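Local coordinates for thiazoline oxidase/subtilisin-like protease (Prochloron didemni, PDB 4H6X), which probably cleaves cyanobactin precursor peptides and transfers the released end to a new amine, a transamidation that closes the ring during patellamide maturation, at residues 46-54 with 114-125; 55-63 with 155-166. All coordinates share one frame; numbering follows the deposited sequence.

Overall arrangement
Following the chain from the N terminus, strand 53-56 is shared: residues 46-54 enter it, and residues 55-63 complete it and leave as loop. Contact 1 closes a loop of 59 residues, where the end of helix 101-118 and the loop after it pack on 46-54. Contact 2 closes the longer loop, in which helix 154-165 comes back to 55-63 after 91 residues. Because the first segments adjoin and the second follow in the same order, the two closures cross rather than nest. The helices pack on alternate residues of strand 34-39 and so lie on opposite faces of the parallel sheet. The contacts, with centres about 23 Å apart, thus tie both helical layers to the chain on entering and on leaving the edge strand.

Contact 1: 46-54 with 114-125; sequences LSCFEGAEV and TSTIVGQEHSPV
The carbonyl oxygen of Cys-48 takes a backbone hydrogen bond from Gln-120, N to O 2.7 Å and fairly straight at 161°, and a CA-H...O contact from Gly-119, so it faces the chain just where helix 101-118 ends. Glycine suits position 119, since a side chain there would run into the carbonyl O of Val-125. The Gln-120 side chain, bent at chi2 (-61°), folds under the type II turn 49-52, its CG 3.2 Å from Glu-50 O. With an alanine here, the Glu-50 carbonyl and Ala-52 would probably lose the chain that packs beneath them, leaving the turn freer to shift, although the backbone bond could remain. Beside it, Ser-123 OG donates to Gln-120 O and accepts from Val-125 N in an ST turn, while resting 3.2 Å from Cys-48 CB. Cys-48 SG sits over the centre of the Phe-49 ring, 3.8 Å above its plane. That ring presents its edge to the helix: Ser-115 N lies in its plane, 3.7 Å from CZ, and Val-118 CG1 also meets the rim. The same methyl touches Val-54 CG1 at 3.7 Å, two branched aliphatic groups filling the angle between helix and strand. Both valines also rest on Val-134 of strand 133-138, and Ile-117 packs against strand 34-39 and helix 273-293, so the helix that probably carries the triad histidine, as in subtilisins, ends between sheet and helix.

Contact 2: 55-63 with 155-166; sequences SKVFPYWHE and NLARAIDLALEL
Trp-61, in the loop that follows edge strand 53-56, lies against helix 154-165, which links strand 133-138 to strand 170-173 as the connecting helix of a right-handed beta-alpha-beta crossover in the subtilisin-like parallel sheet. Its indole is covered on both faces. The guanidinium of Arg-158 stacks flat on one, the planes 13° apart and CZ 3.8 Å from the centroid of the five-membered ring, a cation-pi pair that suits an arginine on an exposed helix surface. On the opposite face, offset toward the rim, sits Pro-59 CB, from the start of the type I turn 59-62. A chi1 of 63°, with CG between the backbone N and the carbonyl carbon, turns the indole toward the helix, where CH2 comes within 3.4 Å of Arg-158 O. The indole and the Leu-162 side chain run alongside each other, pointing opposite ways, with Leu-162 CD2 3.8 Å from Trp-61 CZ3.

Asn-155 OD1 receives two N-H groups that arrive differently. Trp-61 NE1 approaches nearly in line with the C=O, at 164° and 2.8 Å from OD1. His-62 NE2, also 2.8 Å from OD1, comes from the side and tilted from the carbonyl plane, although OD1 lies close to the plane of each donor ring. Asparagine suits this place because its ND2 can at the same time donate to Gln-139, which fixes the amide's rotation and leaves OD1 facing both rings. Toward the C-terminal side of this helical segment, Val-57, just past the edge strand, meets Leu-166 tip to tip, CG1 to CD1 3.9 Å. A single water spans the polar rim, 2.7 Å from Tyr-60 OH and accepting from Arg-158 NH2 at 3.1 Å in the guanidinium plane.

Contact 1: 46-54 with 114-125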
loop_
_atom_site.group_PDB
_atom_site.type_symbol
_atom_site.label_atom_id
_atom_site.label_comp_id
_atom_site.label_asym_id
_atom_site.label_seq_id
_atom_site.Cartn_x
_atom_site.Cartn_y
_atom_site.Cartn_z
ATOM N N LEU A 46 -13.708 0.171 -11.118
ATOM C CA LEU A 46 -14.341 0.406 -9.811
ATOM C C LEU A 46 -14.455 1.891 -9.508
ATOM O O LEU A 46 -13.516 2.655 -9.764
ATOM C CB LEU A 46 -13.597 -0.319 -8.693
ATOM C CG LEU A 46 -13.332 -1.804 -8.949
ATOM C CD1 LEU A 46 -12.600 -2.443 -7.779
ATOM C CD2 LEU A 46 -14.623 -2.556 -9.251
ATOM N N SER A 47 -15.603 2.301 -8.962
ATOM C CA SER A 47 -15.892 3.722 -8.755
ATOM C C SER A 47 -14.919 4.396 -7.792
ATOM O O SER A 47 -14.684 5.594 -7.900
ATOM C CB SER A 47 -17.343 3.950 -8.297
ATOM O OG SER A 47 -17.631 3.261 -7.085
ATOM N N CYS A 48 -14.335 3.628 -6.874
ATOM C CA CYS A 48 -13.328 4.182 -5.965
ATOM C C CYS A 48 -12.127 4.791 -6.692
ATOM O O CYS A 48 -11.415 5.608 -6.119
ATOM C CB CYS A 48 -12.885 3.145 -4.933
ATOM S SG CYS A 48 -11.968 1.745 -5.612
ATOM N N PHE A 49 -11.913 4.397 -7.945
ATOM C CA PHE A 49 -10.851 4.961 -8.767
ATOM C C PHE A 49 -11.336 6.078 -9.690
ATOM O O PHE A 49 -10.533 6.729 -10.358
ATOM C CB PHE A 49 -10.130 3.867 -9.557
ATOM C CG PHE A 49 -9.512 2.811 -8.684
ATOM C CD1 PHE A 49 -9.748 1.461 -8.921
ATOM C CD2 PHE A 49 -8.705 3.172 -7.603
ATOM C CE1 PHE A 49 -9.187 0.488 -8.105
ATOM C CE2 PHE A 49 -8.141 2.203 -6.781
ATOM C CZ PHE A 49 -8.385 0.860 -7.030
ATOM N N GLU A 50 -12.649 6.314 -9.697
ATOM C CA GLU A 50 -13.243 7.407 -10.474
ATOM C C GLU A 50 -12.736 8.781 -10.009
ATOM O O GLU A 50 -13.081 9.260 -8.933
ATOM C CB GLU A 50 -14.778 7.332 -10.395
ATOM C CG GLU A 50 -15.495 8.530 -10.986
ATOM C CD GLU A 50 -15.300 8.620 -12.475
ATOM O OE1 GLU A 50 -15.957 7.845 -13.199
ATOM O OE2 GLU A 50 -14.486 9.463 -12.910
ATOM N N GLY A 51 -11.918 9.411 -10.837
ATOM C CA GLY A 51 -11.292 10.671 -10.468
ATOM C C GLY A 51 -9.916 10.520 -9.812
ATOM O O GLY A 51 -9.262 11.514 -9.550
ATOM N N ALA A 52 -9.483 9.284 -9.538
ATOM C CA ALA A 52 -8.134 9.039 -9.029
ATOM C C ALA A 52 -7.119 9.256 -10.145
ATOM O O ALA A 52 -7.394 8.968 -11.314
ATOM C CB ALA A 52 -8.016 7.626 -8.470
ATOM N N GLU A 53 -5.956 9.794 -9.803
ATOM C CA GLU A 53 -4.884 9.924 -10.776
ATOM C C GLU A 53 -4.139 8.592 -10.858
ATOM O O GLU A 53 -3.011 8.485 -10.380
ATOM C CB GLU A 53 -3.926 11.049 -10.377
ATOM C CG GLU A 53 -4.053 12.311 -11.207
ATOM C CD GLU A 53 -3.038 12.346 -12.322
ATOM O OE1 GLU A 53 -1.882 12.770 -12.063
ATOM O OE2 GLU A 53 -3.400 11.945 -13.454
ATOM N N VAL A 54 -4.780 7.582 -11.456
ATOM C CA VAL A 54 -4.182 6.250 -11.596
ATOM C C VAL A 54 -3.852 5.936 -13.050
ATOM O O VAL A 54 -4.585 6.333 -13.953
ATOM C CB VAL A 54 -5.087 5.124 -11.037
ATOM C CG1 VAL A 54 -5.146 5.173 -9.519
ATOM C CG2 VAL A 54 -6.489 5.154 -11.652
ATOM N N THR A 114 -4.362 -0.854 -3.853
ATOM C CA THR A 114 -4.460 0.404 -4.592
ATOM C C THR A 114 -5.600 1.281 -4.055
ATOM O O THR A 114 -5.428 2.494 -3.889
ATOM C CB THR A 114 -4.599 0.154 -6.107
ATOM O OG1 THR A 114 -3.502 -0.663 -6.553
ATOM C CG2 THR A 114 -4.596 1.453 -6.876
ATOM N N SER A 115 -6.746 0.663 -3.774
ATOM C CA SER A 115 -7.887 1.389 -3.195
ATOM C C SER A 115 -7.566 1.949 -1.800
ATOM O O SER A 115 -8.005 3.053 -1.447
ATOM C CB SER A 115 -9.145 0.498 -3.165
ATOM O OG SER A 115 -9.040 -0.532 -2.177
ATOM N N THR A 116 -6.792 1.199 -1.016
ATOM C CA THR A 116 -6.364 1.660 0.324
ATOM C C THR A 116 -5.525 2.936 0.245
ATOM O O THR A 116 -5.591 3.812 1.119
ATOM C CB THR A 116 -5.587 0.549 1.067
ATOM O OG1 THR A 116 -6.495 -0.523 1.357
ATOM C CG2 THR A 116 -4.982 1.056 2.387
ATOM N N ILE A 117 -4.724 3.027 -0.806
ATOM C CA ILE A 117 -3.842 4.152 -0.990
ATOM C C ILE A 117 -4.590 5.323 -1.619
ATOM O O ILE A 117 -4.442 6.472 -1.181
ATOM C CB ILE A 117 -2.588 3.750 -1.815
ATOM C CG1 ILE A 117 -1.726 2.768 -0.993
ATOM C CG2 ILE A 117 -1.797 4.987 -2.209
ATOM C CD1 ILE A 117 -0.642 2.039 -1.777
ATOM N N VAL A 118 -5.387 5.044 -2.644
ATOM C CA VAL A 118 -5.868 6.134 -3.495
ATOM C C VAL A 118 -7.378 6.195 -3.749
ATOM O O VAL A 118 -7.850 7.070 -4.482
ATOM C CB VAL A 118 -5.083 6.188 -4.825
ATOM C CG1 VAL A 118 -5.654 5.209 -5.853
ATOM C CG2 VAL A 118 -5.042 7.603 -5.378
ATOM N N GLY A 119 -8.136 5.286 -3.155
ATOM C CA GLY A 119 -9.588 5.311 -3.345
ATOM C C GLY A 119 -10.171 6.684 -3.027
ATOM O O GLY A 119 -9.790 7.319 -2.038
ATOM N N GLN A 120 -11.093 7.136 -3.869
ATOM C CA GLN A 120 -11.669 8.480 -3.745
ATOM C C GLN A 120 -12.638 8.621 -2.571
ATOM O O GLN A 120 -13.342 7.668 -2.211
ATOM C CB GLN A 120 -12.311 8.907 -5.066
ATOM C CG GLN A 120 -11.325 8.929 -6.225
ATOM C CD GLN A 120 -10.180 9.903 -5.998
ATOM O OE1 GLN A 120 -9.087 9.515 -5.555
ATOM N NE2 GLN A 120 -10.421 11.171 -6.297
ATOM N N GLU A 121 -12.663 9.800 -1.956
ATOM C CA GLU A 121 -13.582 10.003 -0.835
ATOM C C GLU A 121 -15.020 9.906 -1.365
ATOM O O GLU A 121 -15.266 10.251 -2.513
ATOM C CB GLU A 121 -13.340 11.351 -0.161
ATOM C CG GLU A 121 -14.016 11.468 1.188
ATOM C CD GLU A 121 -13.885 12.846 1.815
ATOM O OE1 GLU A 121 -13.421 13.799 1.147
ATOM O OE2 GLU A 121 -14.254 12.960 2.990
ATOM N N HIS A 122 -15.932 9.399 -0.537
ATOM C CA HIS A 122 -17.358 9.236 -0.879
ATOM C C HIS A 122 -17.646 8.017 -1.758
ATOM O O HIS A 122 -18.798 7.709 -2.032
ATOM C CB HIS A 122 -17.962 10.520 -1.486
ATOM C CG HIS A 122 -17.588 11.767 -0.746
ATOM N ND1 HIS A 122 -17.975 12.004 0.557
ATOM C CD2 HIS A 122 -16.852 12.841 -1.123
ATOM C CE1 HIS A 122 -17.492 13.171 0.950
ATOM N NE2 HIS A 122 -16.808 13.697 -0.050
ATOM N N SER A 123 -16.595 7.313 -2.171
ATOM C CA SER A 123 -16.739 6.056 -2.889
ATOM C C SER A 123 -16.828 4.929 -1.859
ATOM O O SER A 123 -16.758 5.195 -0.662
ATOM C CB SER A 123 -15.554 5.863 -3.839
ATOM O OG SER A 123 -14.462 5.245 -3.175
ATOM N N PRO A 124 -16.991 3.667 -2.306
ATOM C CA PRO A 124 -16.993 2.564 -1.342
ATOM C C PRO A 124 -15.648 2.397 -0.612
ATOM O O PRO A 124 -15.603 1.826 0.492
ATOM C CB PRO A 124 -17.278 1.327 -2.208
ATOM C CG PRO A 124 -17.862 1.857 -3.471
ATOM C CD PRO A 124 -17.215 3.191 -3.680
ATOM N N VAL A 125 -14.565 2.888 -1.221
ATOM C CA VAL A 125 -13.253 2.865 -0.553
ATOM C C VAL A 125 -12.558 4.220 -0.606
ATOM O O VAL A 125 -12.138 4.688 -1.663
ATOM C CB VAL A 125 -12.315 1.764 -1.104
ATOM C CG1 VAL A 125 -11.026 1.707 -0.285
ATOM C CG2 VAL A 125 -12.992 0.407 -1.073
#

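Contact 2: 55-63 with 155-166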
loop_
_atom_site.group_PDB
_atom_site.type_symbol
_atom_site.label_atom_id
_atom_site.label_comp_id
_atom_site.label_asym_id
_atom_site.label_seq_id
_atom_site.Cartn_x
_atom_site.Cartn_y
_atom_site.Cartn_z
ATOM N N SER A 55 -2.765 5.205 -13.281
ATOM C CA SER A 55 -2.475 4.680 -14.625
ATOM C C SER A 55 -1.635 3.414 -14.503
ATOM O O SER A 55 -0.951 3.219 -13.488
ATOM C CB SER A 55 -1.730 5.715 -15.461
ATOM O OG SER A 55 -0.490 6.006 -14.855
ATOM N N LYS A 56 -1.700 2.558 -15.523
ATOM C CA LYS A 56 -0.924 1.319 -15.530
ATOM C C LYS A 56 0.272 1.409 -16.460
ATOM O O LYS A 56 0.151 1.874 -17.587
ATOM C CB LYS A 56 -1.780 0.117 -15.953
ATOM C CG LYS A 56 -2.958 -0.165 -15.041
ATOM C CD LYS A 56 -3.737 -1.367 -15.530
ATOM C CE LYS A 56 -5.129 -1.383 -14.929
ATOM N NZ LYS A 56 -5.854 -2.659 -15.220
ATOM N N VAL A 57 1.420 0.941 -15.977
ATOM C CA VAL A 57 2.577 0.725 -16.814
ATOM C C VAL A 57 2.960 -0.746 -16.653
ATOM O O VAL A 57 3.467 -1.142 -15.606
ATOM C CB VAL A 57 3.750 1.679 -16.444
ATOM C CG1 VAL A 57 5.010 1.315 -17.226
ATOM C CG2 VAL A 57 3.366 3.134 -16.716
ATOM N N PHE A 58 2.674 -1.548 -17.679
ATOM C CA PHE A 58 2.982 -2.976 -17.675
ATOM C C PHE A 58 4.447 -3.162 -18.018
ATOM O O PHE A 58 4.915 -2.577 -18.983
ATOM C CB PHE A 58 2.116 -3.748 -18.691
ATOM C CG PHE A 58 0.672 -3.807 -18.323
ATOM C CD1 PHE A 58 0.169 -4.887 -17.606
ATOM C CD2 PHE A 58 -0.188 -2.783 -18.672
ATOM C CE1 PHE A 58 -1.169 -4.932 -17.249
ATOM C CE2 PHE A 58 -1.523 -2.820 -18.318
ATOM C CZ PHE A 58 -2.013 -3.896 -17.603
ATOM N N PRO A 59 5.175 -3.982 -17.235
ATOM C CA PRO A 59 6.588 -4.234 -17.557
ATOM C C PRO A 59 6.669 -4.741 -19.000
ATOM O O PRO A 59 6.032 -5.744 -19.331
ATOM C CB PRO A 59 6.982 -5.341 -16.568
ATOM C CG PRO A 59 6.018 -5.196 -15.439
ATOM C CD PRO A 59 4.726 -4.761 -16.074
ATOM N N TYR A 60 7.431 -4.049 -19.845
ATOM C CA TYR A 60 7.455 -4.358 -21.274
ATOM C C TYR A 60 8.143 -5.696 -21.590
ATOM O O TYR A 60 7.999 -6.238 -22.701
ATOM C CB TYR A 60 8.107 -3.212 -22.032
ATOM C CG TYR A 60 9.495 -2.854 -21.515
ATOM C CD1 TYR A 60 10.626 -3.463 -22.041
ATOM C CD2 TYR A 60 9.658 -1.931 -20.485
ATOM C CE1 TYR A 60 11.885 -3.151 -21.577
ATOM C CE2 TYR A 60 10.918 -1.608 -20.002
ATOM C CZ TYR A 60 12.023 -2.218 -20.558
ATOM O OH TYR A 60 13.263 -1.940 -20.086
ATOM N N TRP A 61 8.896 -6.209 -20.619
ATOM C CA TRP A 61 9.570 -7.502 -20.746
ATOM C C TRP A 61 8.684 -8.707 -20.397
ATOM O O TRP A 61 9.123 -9.853 -20.513
ATOM C CB TRP A 61 10.883 -7.524 -19.936
ATOM C CG TRP A 61 10.713 -7.348 -18.434
ATOM C CD1 TRP A 61 10.596 -8.339 -17.495
ATOM C CD2 TRP A 61 10.679 -6.106 -17.716
ATOM N NE1 TRP A 61 10.465 -7.786 -16.242
ATOM C CE2 TRP A 61 10.512 -6.417 -16.350
ATOM C CE3 TRP A 61 10.771 -4.754 -18.100
ATOM C CZ2 TRP A 61 10.429 -5.421 -15.352
ATOM C CZ3 TRP A 61 10.687 -3.751 -17.096
ATOM C CH2 TRP A 61 10.521 -4.102 -15.749
ATOM N N HIS A 62 7.434 -8.457 -19.998
ATOM C CA HIS A 62 6.460 -9.540 -19.766
ATOM C C HIS A 62 5.656 -9.870 -21.014
ATOM O O HIS A 62 5.259 -8.978 -21.750
ATOM C CB HIS A 62 5.473 -9.168 -18.651
ATOM C CG HIS A 62 6.097 -9.060 -17.296
ATOM N ND1 HIS A 62 5.444 -8.489 -16.224
ATOM C CD2 HIS A 62 7.316 -9.436 -16.838
ATOM C CE1 HIS A 62 6.225 -8.541 -15.158
ATOM N NE2 HIS A 62 7.368 -9.109 -15.503
ATOM N N GLU A 63 5.418 -11.156 -21.249
ATOM C CA GLU A 63 4.405 -11.580 -22.219
ATOM C C GLU A 63 3.037 -11.241 -21.621
ATOM O O GLU A 63 2.788 -11.547 -20.454
ATOM C CB GLU A 63 4.505 -13.079 -22.507
ATOM C CG GLU A 63 5.698 -13.499 -23.360
ATOM C CD GLU A 63 5.640 -12.983 -24.799
ATOM O OE1 GLU A 63 4.541 -12.630 -25.294
ATOM O OE2 GLU A 63 6.712 -12.937 -25.444
ATOM N N ASN A 155 13.245 -10.147 -11.611
ATOM C CA ASN A 155 12.077 -9.433 -12.098
ATOM C C ASN A 155 11.730 -8.238 -11.214
ATOM O O ASN A 155 11.363 -7.175 -11.718
ATOM C CB ASN A 155 10.876 -10.365 -12.217
ATOM C CG ASN A 155 9.679 -9.681 -12.833
ATOM O OD1 ASN A 155 9.738 -9.213 -13.975
ATOM N ND2 ASN A 155 8.582 -9.601 -12.076
ATOM N N LEU A 156 11.855 -8.407 -9.902
ATOM C CA LEU A 156 11.572 -7.316 -8.987
ATOM C C LEU A 156 12.600 -6.191 -9.161
ATOM O O LEU A 156 12.244 -5.016 -9.169
ATOM C CB LEU A 156 11.492 -7.814 -7.546
ATOM C CG LEU A 156 11.121 -6.796 -6.461
ATOM C CD1 LEU A 156 9.881 -5.946 -6.780
ATOM C CD2 LEU A 156 10.932 -7.553 -5.151
ATOM N N ALA A 157 13.869 -6.563 -9.324
ATOM C CA ALA A 157 14.928 -5.582 -9.592
ATOM C C ALA A 157 14.621 -4.769 -10.855
ATOM O O ALA A 157 14.714 -3.548 -10.863
ATOM C CB ALA A 157 16.279 -6.277 -9.725
ATOM N N ARG A 158 14.268 -5.469 -11.926
ATOM C CA ARG A 158 13.891 -4.807 -13.179
ATOM C C ARG A 158 12.681 -3.870 -12.984
ATOM O O ARG A 158 12.649 -2.761 -13.520
ATOM C CB ARG A 158 13.613 -5.862 -14.249
ATOM C CG ARG A 158 14.839 -6.706 -14.593
ATOM C CD ARG A 158 14.522 -7.721 -15.693
ATOM N NE ARG A 158 14.432 -7.104 -17.027
ATOM C CZ ARG A 158 14.240 -7.789 -18.162
ATOM N NH1 ARG A 158 14.089 -9.121 -18.140
ATOM N NH2 ARG A 158 14.202 -7.143 -19.322
ATOM N N ALA A 159 11.685 -4.335 -12.235
ATOM C CA ALA A 159 10.516 -3.505 -11.913
ATOM C C ALA A 159 10.883 -2.212 -11.160
ATOM O O ALA A 159 10.337 -1.142 -11.437
ATOM C CB ALA A 159 9.499 -4.315 -11.129
ATOM N N ILE A 160 11.785 -2.333 -10.188
ATOM C CA ILE A 160 12.228 -1.185 -9.384
ATOM C C ILE A 160 12.971 -0.168 -10.271
ATOM O O ILE A 160 12.673 1.026 -10.197
ATOM C CB ILE A 160 13.041 -1.645 -8.149
ATOM C CG1 ILE A 160 12.092 -2.270 -7.117
ATOM C CG2 ILE A 160 13.817 -0.488 -7.498
ATOM C CD1 ILE A 160 12.798 -3.114 -6.060
ATOM N N ASP A 161 13.890 -0.644 -11.134
ATOM C CA ASP A 161 14.607 0.260 -12.053
ATOM C C ASP A 161 13.610 0.993 -12.910
ATOM O O ASP A 161 13.775 2.181 -13.149
ATOM C CB ASP A 161 15.609 -0.471 -12.976
ATOM C CG ASP A 161 16.839 -0.948 -12.244
ATOM O OD1 ASP A 161 17.240 -0.283 -11.264
ATOM O OD2 ASP A 161 17.390 -2.000 -12.635
ATOM N N LEU A 162 12.587 0.280 -13.412
ATOM C CA LEU A 162 11.543 0.942 -14.191
ATOM C C LEU A 162 10.754 1.968 -13.351
ATOM O O LEU A 162 10.502 3.080 -13.797
ATOM C CB LEU A 162 10.580 -0.079 -14.831
ATOM C CG LEU A 162 9.481 0.511 -15.741
ATOM C CD1 LEU A 162 10.061 1.411 -16.840
ATOM C CD2 LEU A 162 8.655 -0.624 -16.341
ATOM N N ALA A 163 10.330 1.568 -12.157
ATOM C CA ALA A 163 9.606 2.463 -11.247
ATOM C C ALA A 163 10.380 3.766 -10.988
ATOM O O ALA A 163 9.780 4.845 -10.972
ATOM C CB ALA A 163 9.325 1.759 -9.932
ATOM N N LEU A 164 11.694 3.653 -10.778
ATOM C CA LEU A 164 12.552 4.829 -10.636
ATOM C C LEU A 164 12.472 5.748 -11.858
ATOM O O LEU A 164 12.263 6.957 -11.729
ATOM C CB LEU A 164 14.006 4.415 -10.393
ATOM C CG LEU A 164 14.311 3.885 -8.999
ATOM C CD1 LEU A 164 15.738 3.353 -8.950
ATOM C CD2 LEU A 164 14.064 4.955 -7.930
ATOM N N GLU A 165 12.603 5.160 -13.047
ATOM C CA GLU A 165 12.533 5.929 -14.278
ATOM C C GLU A 165 11.165 6.579 -14.494
ATOM O O GLU A 165 11.050 7.637 -15.116
ATOM C CB GLU A 165 12.919 5.045 -15.478
ATOM C CG GLU A 165 13.313 5.850 -16.700
ATOM C CD GLU A 165 14.527 6.730 -16.424
ATOM O OE1 GLU A 165 15.315 6.405 -15.521
ATOM O OE2 GLU A 165 14.679 7.747 -17.104
ATOM N N LEU A 166 10.124 5.950 -13.965
ATOM C CA LEU A 166 8.779 6.512 -14.030
ATOM C C LEU A 166 8.539 7.702 -13.078
ATOM O O LEU A 166 7.486 8.326 -13.125
ATOM C CB LEU A 166 7.738 5.407 -13.793
ATOM C CG LEU A 166 7.695 4.294 -14.844
ATOM C CD1 LEU A 166 6.824 3.156 -14.338
ATOM C CD2 LEU A 166 7.192 4.827 -16.188
HETATM O O HOH W 1 14.709 -4.181 -20.261
#